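PDB 1DVP: hepatocyte growth factor-regulated tyrosine kinase substrate from Drosophila melanogaster, which binds ubiquitin and phosphoinositides, drives endosomal membrane invagination into multivesicular bodies, and damps receptor tyrosine kinase signalling by promoting degradation of active receptors. Local coordinates for residues F90-L94 / K105-L109; F82-C87 / Q124-D128; L10-T14 / A46-K50; P40-F44 / P76-V81. All coordinates share one frame; numbering follows the deposited sequence.

Interaction 1 of 4, residues F90-L94 / K105-L109; sequences FSSFL and KMLEL
Met106 is the main bump of this contact, and the hollow that receives it is framed by Phe90, Phe93 and Leu94. Its CG leaves the helix anti to the backbone N (chi1 -170°), which points CG at 90-94; bends at the next two torsions then bring the thioether up against the Phe90 ring, the two side chains crossing at about a right angle. There SD comes 3.8 Å from CD2 of Phe90, an oblique Met-aromatic contact with the sulfur 37° off the ring normal, while the CE methyl lies over one face, offset toward the rim. The CG methylene of Met106 meets the edge of the Phe93 ring at 4.3 Å from CD2 and rests against Leu94 CB at 3.9 Å. These are consecutive helices of the VHS domain, a right-handed superhelix of eight helices, and they run nearly antiparallel here, at 153°, with their axes 10.0 Å apart. A second bump comes from 90-94: Leu94 pushes its CD2 methyl between Met106 CG and Leu107, tightly enough that CD2 stands 3.3 Å from Leu107 CD1. With an alanine here instead of Met106 the thioether would be gone, which is likely to open a gap against the Phe90 face and take one wall from Leu94. Leu66 of helix 56-72 and Met51 of helix 40-51 also pack on Phe90, and Leu133 of helix 125-135 reaches Leu94.

Interaction 2 of 4, residues F82-C87 / Q124-D128; sequences FTKENC and QAIKD
Ile126 lays its CD1 methyl on one face of the Phe82 ring, a CH-pi contact in which CD1 sits 3.8 Å from the ring centroid and 21° off the normal. The approach is offset toward the rim, nearest to CD2 of Phe82, at 3.6 Å. In Phe82, CG stands anti to the carbonyl carbon (chi1 -56°), placing the ring beside 124-128, and chi2 turns its face to the methyl. Ile126 answers with an extended outer chain: its first torsion is off the staggered positions, but chi2 is extended, with CD1 anti to CA, so the methyl reaches the ring, with CG1 following behind at 3.9 Å from Phe82 CD2. Both segments straddle helix starts in the superhelical VHS domain, so the contact joins the first turn of helix 84-96 to that of helix 125-135. Thr83 is the N-cap of the former, its OG1 accepting from Asn86 N at 3.3 Å with an N-H...O angle of 158°. One turn on, Cys87 faces 124-128, and SG rests 3.8 Å from the CB methyl of Ala125 and more loosely, at 4.2 Å, against Ile126 CG1. The Ala125 methyl also approaches the backbone at the start of helix 84-96, coming 4.3 Å from Thr83 O. The Phe82 ring further meets Trp113 edge-to-face and Phe117 at an inclined angle.

Interaction 3 of 4, residues L10-T14 / A46-K50; sequences LENAT and AIKKK
Leu10 O is gripped twice by Thr14, from its backbone N and from its hydroxyl, both at 2.8 Å. OG1 of Thr14 donates from above the carbonyl plane, 35° out of it, which fixes the rotation of the side chain and holds OG1 beside the aliphatic chain of Lys50, 3.5 Å from CD. Lys50 bends at its second torsion (chi2 -65°) and then runs straight, reaching across to 10-14. NZ sits over the face of the Glu11 carboxylate, 2.9 Å from OE1 and 3.0 Å from OE2, a salt bridge whose hydrogen bond to OE1 is weak; the ammonium probably faces the negative charge of both oxygens. Beneath these polar groups the Leu10 side chain and the Lys50 methylenes lie alongside one another, pointing opposite ways, with Leu10 CD2 3.9 Å from Lys50 CG. The same methyl reaches the CB of Ala46 at 3.7 Å, and CD1 touches CG1 of Ile47. The segments run roughly parallel, at 31°, their axes 11.2 Å apart, a distance spanned by the long side chains of Leu10 and Lys50. Helix 56-72 lies against both segments, with Val65 on Leu10, Ser62 on Thr14 and Lys50, and Ile69 on Ile47, while Ile29 of helix 23-34 packs on Leu10 within the VHS superhelix.

Interaction 4 of 4, residues P40-F44 / P76-V81; sequences PKNAF and PVHEEV
Glu80 reaches from 76-81 across the start of helix 40-51, joining two helices of the VHS superhelix that cross at 59° with axes 9.5 Å apart. Its CG stands anti to the backbone N (chi1 167°) and the chain bends at the next torsion, so that the methylene passes 3.6 Å from Pro40 O and close to Phe44 CB, and the carboxylate folds over the backbone and inner side chain of Lys41. The Lys41 amine turns away, and its NZ stays 5.9 Å from Glu80 OE1, so aliphatic carbons rather than the charge meet the acid. Were Glu80 cut back to an alanine, Lys41 would probably lose the carboxylate lying over it, Pro40 O and Phe44 their contact with CG, and a bridging water one of its two acceptors, leaving it held by Lys41 O alone among these residues. Pro40 packs nearer the start of the other segment, its CB 3.4 Å from Pro76 O and its CG against Pro76 CB. Phe44, one turn on, offers its ring to Val81, whose CG2 methyl sits over the centre of one face, 4.1 Å from the centroid and 5° off the normal. One water donates to Lys41 O at 2.7 Å and to Glu80 OE1 at 2.9 Å.

Overall arrangement
The four contacts show how one helical solenoid, the VHS domain, varies its packing with depth. Interaction 1 is the buried one, made wholly of apolar and sulfur-aromatic touches; interactions 2, 3 and 4 are only partly buried. Of these, interaction 3 adds a salt bridge and interaction 4 a water bridge, whereas interaction 2 relies on methyl, thiol and ring. Helix 84-96 serves interactions 1 and 2, whose centres are 12 Å apart, and helix 40-51 serves 3 and 4. Phe90 links the two sets: its CZ lies 3.7 Å from CZ of Phe44, bringing interaction 1 against interaction 4. Asn86 in 82-87 likewise touches Phe44 and Lys48.

Interaction 1 of 4, residues F90-L94 / K105-L109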
loop_
_atom_site.group_PDB
_atom_site.type_symbol
_atom_site.label_atom_id
_atom_site.label_comp_id
_atom_site.label_asym_id
_atom_site.label_seq_id
_atom_site.Cartn_x
_atom_site.Cartn_y
_atom_site.Cartn_z
ATOM N N PHE A 90 31.947 -23.557 -10.834
ATOM C CA PHE A 90 30.531 -23.759 -10.968
ATOM C C PHE A 90 30.315 -24.816 -12.005
ATOM O O PHE A 90 29.434 -25.672 -11.893
ATOM C CB PHE A 90 29.861 -22.453 -11.367
ATOM C CG PHE A 90 29.724 -21.489 -10.229
ATOM C CD1 PHE A 90 29.723 -20.119 -10.451
ATOM C CD2 PHE A 90 29.578 -21.957 -8.923
ATOM C CE1 PHE A 90 29.575 -19.221 -9.375
ATOM C CE2 PHE A 90 29.435 -21.078 -7.864
ATOM C CZ PHE A 90 29.432 -19.705 -8.090
ATOM N N SER A 91 31.162 -24.777 -13.015
ATOM C CA SER A 91 31.023 -25.731 -14.087
ATOM C C SER A 91 31.321 -27.155 -13.663
ATOM O O SER A 91 30.483 -28.053 -13.851
ATOM C CB SER A 91 31.914 -25.348 -15.247
ATOM O OG SER A 91 31.448 -26.037 -16.381
ATOM N N SER A 92 32.503 -27.377 -13.096
ATOM C CA SER A 92 32.848 -28.729 -12.685
ATOM C C SER A 92 31.887 -29.221 -11.638
ATOM O O SER A 92 31.551 -30.399 -11.604
ATOM C CB SER A 92 34.280 -28.814 -12.155
ATOM O OG SER A 92 34.735 -27.571 -11.648
ATOM N N PHE A 93 31.429 -28.303 -10.796
ATOM C CA PHE A 93 30.496 -28.636 -9.740
ATOM C C PHE A 93 29.227 -29.254 -10.306
ATOM O O PHE A 93 28.835 -30.349 -9.913
ATOM C CB PHE A 93 30.149 -27.373 -8.939
ATOM C CG PHE A 93 29.052 -27.573 -7.923
ATOM C CD1 PHE A 93 29.314 -28.174 -6.689
ATOM C CD2 PHE A 93 27.750 -27.167 -8.204
ATOM C CE1 PHE A 93 28.298 -28.361 -5.752
ATOM C CE2 PHE A 93 26.730 -27.356 -7.271
ATOM C CZ PHE A 93 27.011 -27.953 -6.047
ATOM N N LEU A 94 28.578 -28.555 -11.226
ATOM C CA LEU A 94 27.332 -29.051 -11.778
ATOM C C LEU A 94 27.547 -30.300 -12.623
ATOM O O LEU A 94 26.655 -31.130 -12.765
ATOM C CB LEU A 94 26.660 -27.969 -12.621
ATOM C CG LEU A 94 27.312 -27.641 -13.967
ATOM C CD1 LEU A 94 26.800 -28.586 -15.061
ATOM C CD2 LEU A 94 26.984 -26.211 -14.326
ATOM N N LYS A 105 19.673 -26.596 -10.985
ATOM C CA LYS A 105 19.619 -25.292 -10.343
ATOM C C LYS A 105 20.842 -24.470 -10.704
ATOM O O LYS A 105 20.744 -23.263 -10.923
ATOM C CB LYS A 105 19.496 -25.448 -8.815
ATOM C CG LYS A 105 19.393 -24.122 -8.050
ATOM C CD LYS A 105 18.151 -23.306 -8.433
ATOM C CE LYS A 105 18.200 -21.914 -7.768
ATOM N NZ LYS A 105 16.941 -21.141 -7.975
ATOM N N MET A 106 21.995 -25.121 -10.790
ATOM C CA MET A 106 23.223 -24.405 -11.126
ATOM C C MET A 106 23.194 -23.918 -12.577
ATOM O O MET A 106 23.669 -22.815 -12.885
ATOM C CB MET A 106 24.440 -25.295 -10.899
ATOM C CG MET A 106 25.787 -24.587 -10.994
ATOM S SD MET A 106 26.105 -23.327 -9.677
ATOM C CE MET A 106 25.638 -21.879 -10.550
ATOM N N LEU A 107 22.636 -24.745 -13.460
ATOM C CA LEU A 107 22.534 -24.422 -14.873
ATOM C C LEU A 107 21.640 -23.204 -15.029
ATOM O O LEU A 107 21.943 -22.294 -15.789
ATOM C CB LEU A 107 21.972 -25.619 -15.653
ATOM C CG LEU A 107 22.945 -26.312 -16.642
ATOM C CD1 LEU A 107 24.405 -25.938 -16.366
ATOM C CD2 LEU A 107 22.730 -27.831 -16.569
ATOM N N GLU A 108 20.534 -23.195 -14.303
ATOM C CA GLU A 108 19.611 -22.060 -14.312
ATOM C C GLU A 108 20.309 -20.761 -13.828
ATOM O O GLU A 108 20.173 -19.719 -14.459
ATOM C CB GLU A 108 18.410 -22.386 -13.403
ATOM C CG GLU A 108 17.477 -21.211 -13.035
ATOM C CD GLU A 108 16.720 -21.486 -11.712
ATOM O OE1 GLU A 108 16.876 -20.706 -10.750
ATOM O OE2 GLU A 108 15.987 -22.504 -11.631
ATOM N N LEU A 109 21.067 -20.840 -12.735
ATOM C CA LEU A 109 21.750 -19.673 -12.166
ATOM C C LEU A 109 22.783 -19.121 -13.140
ATOM O O LEU A 109 22.863 -17.919 -13.358
ATOM C CB LEU A 109 22.414 -20.021 -10.816
ATOM C CG LEU A 109 21.451 -20.416 -9.662
ATOM C CD1 LEU A 109 22.240 -20.684 -8.401
ATOM C CD2 LEU A 109 20.433 -19.325 -9.385
#

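Interaction 2 of 4, residues F82-C87 / Q124-D128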
loop_
_atom_site.group_PDB
_atom_site.type_symbol
_atom_site.label_atom_id
_atom_site.label_comp_id
_atom_site.label_asym_id
_atom_site.label_seq_id
_atom_site.Cartn_x
_atom_site.Cartn_y
_atom_site.Cartn_z
ATOM N N PHE A 82 31.881 -13.843 -9.249
ATOM C CA PHE A 82 32.091 -14.037 -10.677
ATOM C C PHE A 82 33.517 -13.831 -11.173
ATOM O O PHE A 82 33.836 -12.839 -11.843
ATOM C CB PHE A 82 31.117 -13.144 -11.460
ATOM C CG PHE A 82 29.669 -13.380 -11.101
ATOM C CD1 PHE A 82 28.891 -12.356 -10.587
ATOM C CD2 PHE A 82 29.099 -14.644 -11.246
ATOM C CE1 PHE A 82 27.559 -12.587 -10.216
ATOM C CE2 PHE A 82 27.769 -14.890 -10.880
ATOM C CZ PHE A 82 27.000 -13.869 -10.366
ATOM N N THR A 83 34.378 -14.763 -10.802
ATOM C CA THR A 83 35.741 -14.725 -11.248
ATOM C C THR A 83 35.877 -15.928 -12.169
ATOM O O THR A 83 34.983 -16.782 -12.269
ATOM C CB THR A 83 36.756 -14.888 -10.095
ATOM O OG1 THR A 83 36.570 -16.152 -9.452
ATOM C CG2 THR A 83 36.611 -13.771 -9.087
ATOM N N LYS A 84 37.016 -15.975 -12.836
ATOM C CA LYS A 84 37.358 -17.039 -13.741
ATOM C C LYS A 84 37.258 -18.389 -13.037
ATOM O O LYS A 84 36.500 -19.266 -13.455
ATOM C CB LYS A 84 38.782 -16.793 -14.229
ATOM C CG LYS A 84 39.664 -16.043 -13.185
ATOM C CD LYS A 84 39.923 -16.868 -11.914
ATOM C CE LYS A 84 40.805 -16.157 -10.897
ATOM N NZ LYS A 84 40.170 -14.957 -10.248
ATOM N N GLU A 85 38.013 -18.553 -11.955
ATOM C CA GLU A 85 37.993 -19.821 -11.265
ATOM C C GLU A 85 36.586 -20.186 -10.811
ATOM O O GLU A 85 36.081 -21.236 -11.184
ATOM C CB GLU A 85 39.010 -19.836 -10.104
ATOM C CG GLU A 85 39.023 -18.640 -9.178
ATOM C CD GLU A 85 40.273 -18.612 -8.277
ATOM O OE1 GLU A 85 40.717 -19.700 -7.813
ATOM O OE2 GLU A 85 40.817 -17.502 -8.023
ATOM N N ASN A 86 35.930 -19.310 -10.054
ATOM C CA ASN A 86 34.581 -19.608 -9.583
ATOM C C ASN A 86 33.588 -20.032 -10.667
ATOM O O ASN A 86 32.778 -20.930 -10.455
ATOM C CB ASN A 86 34.036 -18.428 -8.801
ATOM C CG ASN A 86 34.737 -18.249 -7.488
ATOM O OD1 ASN A 86 35.056 -19.234 -6.810
ATOM N ND2 ASN A 86 34.970 -16.999 -7.097
ATOM N N CYS A 87 33.655 -19.413 -11.834
ATOM C CA CYS A 87 32.733 -19.778 -12.894
ATOM C C CYS A 87 33.083 -21.155 -13.420
ATOM O O CYS A 87 32.209 -21.924 -13.821
ATOM C CB CYS A 87 32.788 -18.755 -14.024
ATOM S SG CYS A 87 32.173 -17.148 -13.525
ATOM N N GLN A 124 31.540 -11.469 -17.276
ATOM C CA GLN A 124 31.373 -12.110 -18.593
ATOM C C GLN A 124 31.903 -13.561 -18.610
ATOM O O GLN A 124 31.575 -14.364 -19.496
ATOM C CB GLN A 124 32.068 -11.255 -19.656
ATOM C CG GLN A 124 33.381 -11.811 -20.211
ATOM C CD GLN A 124 33.189 -12.499 -21.560
ATOM O OE1 GLN A 124 34.161 -12.868 -22.239
ATOM N NE2 GLN A 124 31.931 -12.673 -21.956
ATOM N N ALA A 125 32.734 -13.883 -17.619
ATOM C CA ALA A 125 33.284 -15.227 -17.456
ATOM C C ALA A 125 32.093 -16.162 -17.307
ATOM O O ALA A 125 32.196 -17.375 -17.509
ATOM C CB ALA A 125 34.145 -15.290 -16.205
ATOM N N ILE A 126 30.960 -15.566 -16.931
ATOM C CA ILE A 126 29.715 -16.287 -16.760
ATOM C C ILE A 126 29.153 -16.580 -18.140
ATOM O O ILE A 126 28.822 -17.724 -18.433
ATOM C CB ILE A 126 28.663 -15.454 -15.979
ATOM C CG1 ILE A 126 29.347 -14.415 -15.103
ATOM C CG2 ILE A 126 27.828 -16.376 -15.103
ATOM C CD1 ILE A 126 28.392 -13.416 -14.527
ATOM N N LYS A 127 29.039 -15.546 -18.980
ATOM C CA LYS A 127 28.501 -15.714 -20.341
ATOM C C LYS A 127 29.254 -16.771 -21.133
ATOM O O LYS A 127 28.664 -17.510 -21.915
ATOM C CB LYS A 127 28.555 -14.401 -21.124
ATOM C CG LYS A 127 28.150 -14.551 -22.586
ATOM C CD LYS A 127 27.945 -13.189 -23.282
ATOM C CE LYS A 127 29.235 -12.392 -23.472
ATOM N NZ LYS A 127 30.086 -12.953 -24.552
ATOM N N ASP A 128 30.560 -16.842 -20.917
ATOM C CA ASP A 128 31.398 -17.815 -21.608
ATOM C C ASP A 128 31.273 -19.227 -21.053
ATOM O O ASP A 128 31.296 -20.205 -21.816
ATOM C CB ASP A 128 32.839 -17.343 -21.561
ATOM C CG ASP A 128 33.051 -16.113 -22.405
ATOM O OD1 ASP A 128 33.862 -15.261 -22.002
ATOM O OD2 ASP A 128 32.404 -16.001 -23.475
#

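Interaction 3 of 4, residues L10-T14 / A46-K50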
loop_
_atom_site.group_PDB
_atom_site.type_symbol
_atom_site.label_atom_id
_atom_site.label_comp_id
_atom_site.label_asym_id
_atom_site.label_seq_id
_atom_site.Cartn_x
_atom_site.Cartn_y
_atom_site.Cartn_z
ATOM N N LEU A 10 23.173 -19.731 8.188
ATOM C CA LEU A 10 23.418 -20.568 7.013
ATOM C C LEU A 10 23.034 -22.039 7.330
ATOM O O LEU A 10 22.416 -22.726 6.504
ATOM C CB LEU A 10 24.880 -20.462 6.565
ATOM C CG LEU A 10 25.313 -21.129 5.255
ATOM C CD1 LEU A 10 24.598 -20.480 4.004
ATOM C CD2 LEU A 10 26.826 -20.995 5.125
ATOM N N GLU A 11 23.397 -22.508 8.524
ATOM C CA GLU A 11 23.003 -23.859 8.937
ATOM C C GLU A 11 21.477 -23.957 8.813
ATOM O O GLU A 11 20.957 -24.860 8.181
ATOM C CB GLU A 11 23.383 -24.131 10.396
ATOM C CG GLU A 11 24.826 -24.373 10.632
ATOM C CD GLU A 11 25.310 -25.710 10.118
ATOM O OE1 GLU A 11 26.533 -25.967 10.238
ATOM O OE2 GLU A 11 24.496 -26.495 9.596
ATOM N N ASN A 12 20.780 -23.016 9.436
ATOM C CA ASN A 12 19.319 -22.975 9.383
ATOM C C ASN A 12 18.798 -23.005 7.952
ATOM O O ASN A 12 17.979 -23.831 7.610
ATOM C CB ASN A 12 18.770 -21.713 10.048
ATOM C CG ASN A 12 18.755 -21.794 11.578
ATOM O OD1 ASN A 12 18.877 -22.867 12.160
ATOM N ND2 ASN A 12 18.589 -20.647 12.227
ATOM N N ALA A 13 19.286 -22.083 7.124
ATOM C CA ALA A 13 18.861 -21.972 5.727
ATOM C C ALA A 13 19.195 -23.190 4.820
ATOM O O ALA A 13 18.513 -23.450 3.802
ATOM C CB ALA A 13 19.445 -20.699 5.138
ATOM N N THR A 14 20.251 -23.928 5.143
ATOM C CA THR A 14 20.595 -25.076 4.291
ATOM C C THR A 14 20.256 -26.429 4.933
ATOM O O THR A 14 20.643 -27.482 4.424
ATOM C CB THR A 14 22.070 -25.105 3.967
ATOM O OG1 THR A 14 22.805 -25.147 5.198
ATOM C CG2 THR A 14 22.453 -23.899 3.134
ATOM N N ALA A 46 31.916 -20.225 3.065
ATOM C CA ALA A 46 31.023 -21.021 3.891
ATOM C C ALA A 46 29.910 -21.551 2.965
ATOM O O ALA A 46 29.462 -22.686 3.107
ATOM C CB ALA A 46 30.440 -20.164 5.038
ATOM N N ILE A 47 29.480 -20.743 1.999
ATOM C CA ILE A 47 28.443 -21.189 1.077
ATOM C C ILE A 47 28.970 -22.357 0.240
ATOM O O ILE A 47 28.287 -23.347 0.030
ATOM C CB ILE A 47 27.969 -20.045 0.149
ATOM C CG1 ILE A 47 27.085 -19.070 0.945
ATOM C CG2 ILE A 47 27.156 -20.592 -1.017
ATOM C CD1 ILE A 47 26.622 -17.845 0.153
ATOM N N LYS A 48 30.193 -22.238 -0.238
ATOM C CA LYS A 48 30.748 -23.323 -1.042
ATOM C C LYS A 48 30.717 -24.650 -0.282
ATOM O O LYS A 48 30.317 -25.660 -0.836
ATOM C CB LYS A 48 32.180 -23.020 -1.462
ATOM C CG LYS A 48 32.320 -22.103 -2.646
ATOM C CD LYS A 48 33.806 -21.854 -2.855
ATOM C CE LYS A 48 34.101 -20.570 -3.596
ATOM N NZ LYS A 48 35.316 -19.872 -3.010
ATOM N N LYS A 49 31.129 -24.654 0.980
ATOM C CA LYS A 49 31.105 -25.895 1.748
ATOM C C LYS A 49 29.718 -26.521 1.797
ATOM O O LYS A 49 29.577 -27.749 1.739
ATOM C CB LYS A 49 31.604 -25.645 3.150
ATOM C CG LYS A 49 33.037 -25.178 3.149
ATOM C CD LYS A 49 33.561 -24.944 4.536
ATOM C CE LYS A 49 35.011 -24.465 4.481
ATOM N NZ LYS A 49 35.542 -24.214 5.861
ATOM N N LYS A 50 28.696 -25.676 1.891
ATOM C CA LYS A 50 27.325 -26.157 1.939
ATOM C C LYS A 50 26.911 -26.657 0.555
ATOM O O LYS A 50 26.092 -27.567 0.448
ATOM C CB LYS A 50 26.375 -25.065 2.436
ATOM C CG LYS A 50 26.583 -24.678 3.887
ATOM C CD LYS A 50 26.263 -25.802 4.879
ATOM C CE LYS A 50 26.579 -25.323 6.291
ATOM N NZ LYS A 50 26.476 -26.395 7.333
#

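Interaction 4 of 4, residues P40-F44 / P76-V81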
loop_
_atom_site.group_PDB
_atom_site.type_symbol
_atom_site.label_atom_id
_atom_site.label_comp_id
_atom_site.label_asym_id
_atom_site.label_seq_id
_atom_site.Cartn_x
_atom_site.Cartn_y
_atom_site.Cartn_z
ATOM N N PRO A 40 32.238 -10.745 2.111
ATOM C CA PRO A 40 31.755 -11.484 0.939
ATOM C C PRO A 40 32.596 -12.758 0.761
ATOM O O PRO A 40 32.100 -13.796 0.346
ATOM C CB PRO A 40 31.962 -10.481 -0.201
ATOM C CG PRO A 40 31.686 -9.160 0.477
ATOM C CD PRO A 40 32.426 -9.314 1.786
ATOM N N LYS A 41 33.880 -12.673 1.089
ATOM C CA LYS A 41 34.751 -13.833 0.940
ATOM C C LYS A 41 34.428 -14.935 1.904
ATOM O O LYS A 41 34.305 -16.092 1.515
ATOM C CB LYS A 41 36.209 -13.441 1.116
ATOM C CG LYS A 41 37.150 -14.401 0.425
ATOM C CD LYS A 41 38.448 -13.693 0.071
ATOM C CE LYS A 41 39.234 -13.442 1.293
ATOM N NZ LYS A 41 39.641 -14.755 1.841
ATOM N N ASN A 42 34.298 -14.579 3.170
ATOM C CA ASN A 42 33.986 -15.570 4.187
ATOM C C ASN A 42 32.589 -16.177 3.936
ATOM O O ASN A 42 32.382 -17.387 4.096
ATOM C CB ASN A 42 34.087 -14.925 5.586
ATOM C CG ASN A 42 35.546 -14.754 6.052
ATOM O OD1 ASN A 42 35.833 -14.006 6.997
ATOM N ND2 ASN A 42 36.456 -15.438 5.386
ATOM N N ALA A 43 31.637 -15.342 3.534
ATOM C CA ALA A 43 30.291 -15.842 3.263
ATOM C C ALA A 43 30.306 -16.828 2.115
ATOM O O ALA A 43 29.724 -17.912 2.214
ATOM C CB ALA A 43 29.370 -14.724 2.938
ATOM N N PHE A 44 30.989 -16.463 1.034
ATOM C CA PHE A 44 31.027 -17.329 -0.125
ATOM C C PHE A 44 31.732 -18.661 0.088
ATOM O O PHE A 44 31.359 -19.656 -0.539
ATOM C CB PHE A 44 31.636 -16.604 -1.326
ATOM C CG PHE A 44 31.532 -17.381 -2.603
ATOM C CD1 PHE A 44 30.359 -18.046 -2.925
ATOM C CD2 PHE A 44 32.594 -17.414 -3.512
ATOM C CE1 PHE A 44 30.237 -18.721 -4.124
ATOM C CE2 PHE A 44 32.476 -18.092 -4.723
ATOM C CZ PHE A 44 31.291 -18.748 -5.028
ATOM N N PRO A 76 30.013 -5.870 -3.939
ATOM C CA PRO A 76 30.944 -6.590 -3.060
ATOM C C PRO A 76 30.875 -8.128 -3.255
ATOM O O PRO A 76 31.894 -8.833 -3.218
ATOM C CB PRO A 76 30.497 -6.153 -1.669
ATOM C CG PRO A 76 30.043 -4.755 -1.891
ATOM C CD PRO A 76 29.239 -4.875 -3.181
ATOM N N VAL A 77 29.659 -8.629 -3.480
ATOM C CA VAL A 77 29.451 -10.049 -3.681
ATOM C C VAL A 77 29.746 -10.452 -5.135
ATOM O O VAL A 77 30.349 -11.483 -5.384
ATOM C CB VAL A 77 27.989 -10.441 -3.264
ATOM C CG1 VAL A 77 27.597 -11.794 -3.825
ATOM C CG2 VAL A 77 27.891 -10.455 -1.742
ATOM N N HIS A 78 29.333 -9.627 -6.082
ATOM C CA HIS A 78 29.548 -9.920 -7.495
ATOM C C HIS A 78 31.021 -10.098 -7.824
ATOM O O HIS A 78 31.403 -10.974 -8.589
ATOM C CB HIS A 78 28.950 -8.802 -8.348
ATOM C CG HIS A 78 27.478 -8.597 -8.119
ATOM N ND1 HIS A 78 26.800 -7.486 -8.575
ATOM C CD2 HIS A 78 26.555 -9.376 -7.503
ATOM C CE1 HIS A 78 25.523 -7.594 -8.249
ATOM N NE2 HIS A 78 25.350 -8.732 -7.603
ATOM N N GLU A 79 31.853 -9.274 -7.219
ATOM C CA GLU A 79 33.277 -9.350 -7.477
ATOM C C GLU A 79 33.907 -10.566 -6.831
ATOM O O GLU A 79 34.822 -11.163 -7.400
ATOM C CB GLU A 79 33.938 -8.067 -6.995
ATOM C CG GLU A 79 33.516 -6.890 -7.841
ATOM C CD GLU A 79 33.659 -5.562 -7.135
ATOM O OE1 GLU A 79 33.193 -4.555 -7.712
ATOM O OE2 GLU A 79 34.223 -5.516 -6.014
ATOM N N GLU A 80 33.410 -10.944 -5.660
ATOM C CA GLU A 80 33.932 -12.101 -4.959
ATOM C C GLU A 80 33.555 -13.355 -5.704
ATOM O O GLU A 80 34.358 -14.273 -5.830
ATOM C CB GLU A 80 33.336 -12.217 -3.548
ATOM C CG GLU A 80 33.613 -13.581 -2.892
ATOM C CD GLU A 80 35.058 -13.736 -2.435
ATOM O OE1 GLU A 80 35.570 -14.877 -2.362
ATOM O OE2 GLU A 80 35.688 -12.704 -2.132
ATOM N N VAL A 81 32.321 -13.367 -6.199
ATOM C CA VAL A 81 31.761 -14.519 -6.886
ATOM C C VAL A 81 32.112 -14.814 -8.362
ATOM O O VAL A 81 32.566 -15.923 -8.678
ATOM C CB VAL A 81 30.211 -14.491 -6.763
ATOM C CG1 VAL A 81 29.598 -15.566 -7.615
ATOM C CG2 VAL A 81 29.796 -14.652 -5.294
HETATM O O HOH W 1 35.251 -17.263 -0.741
#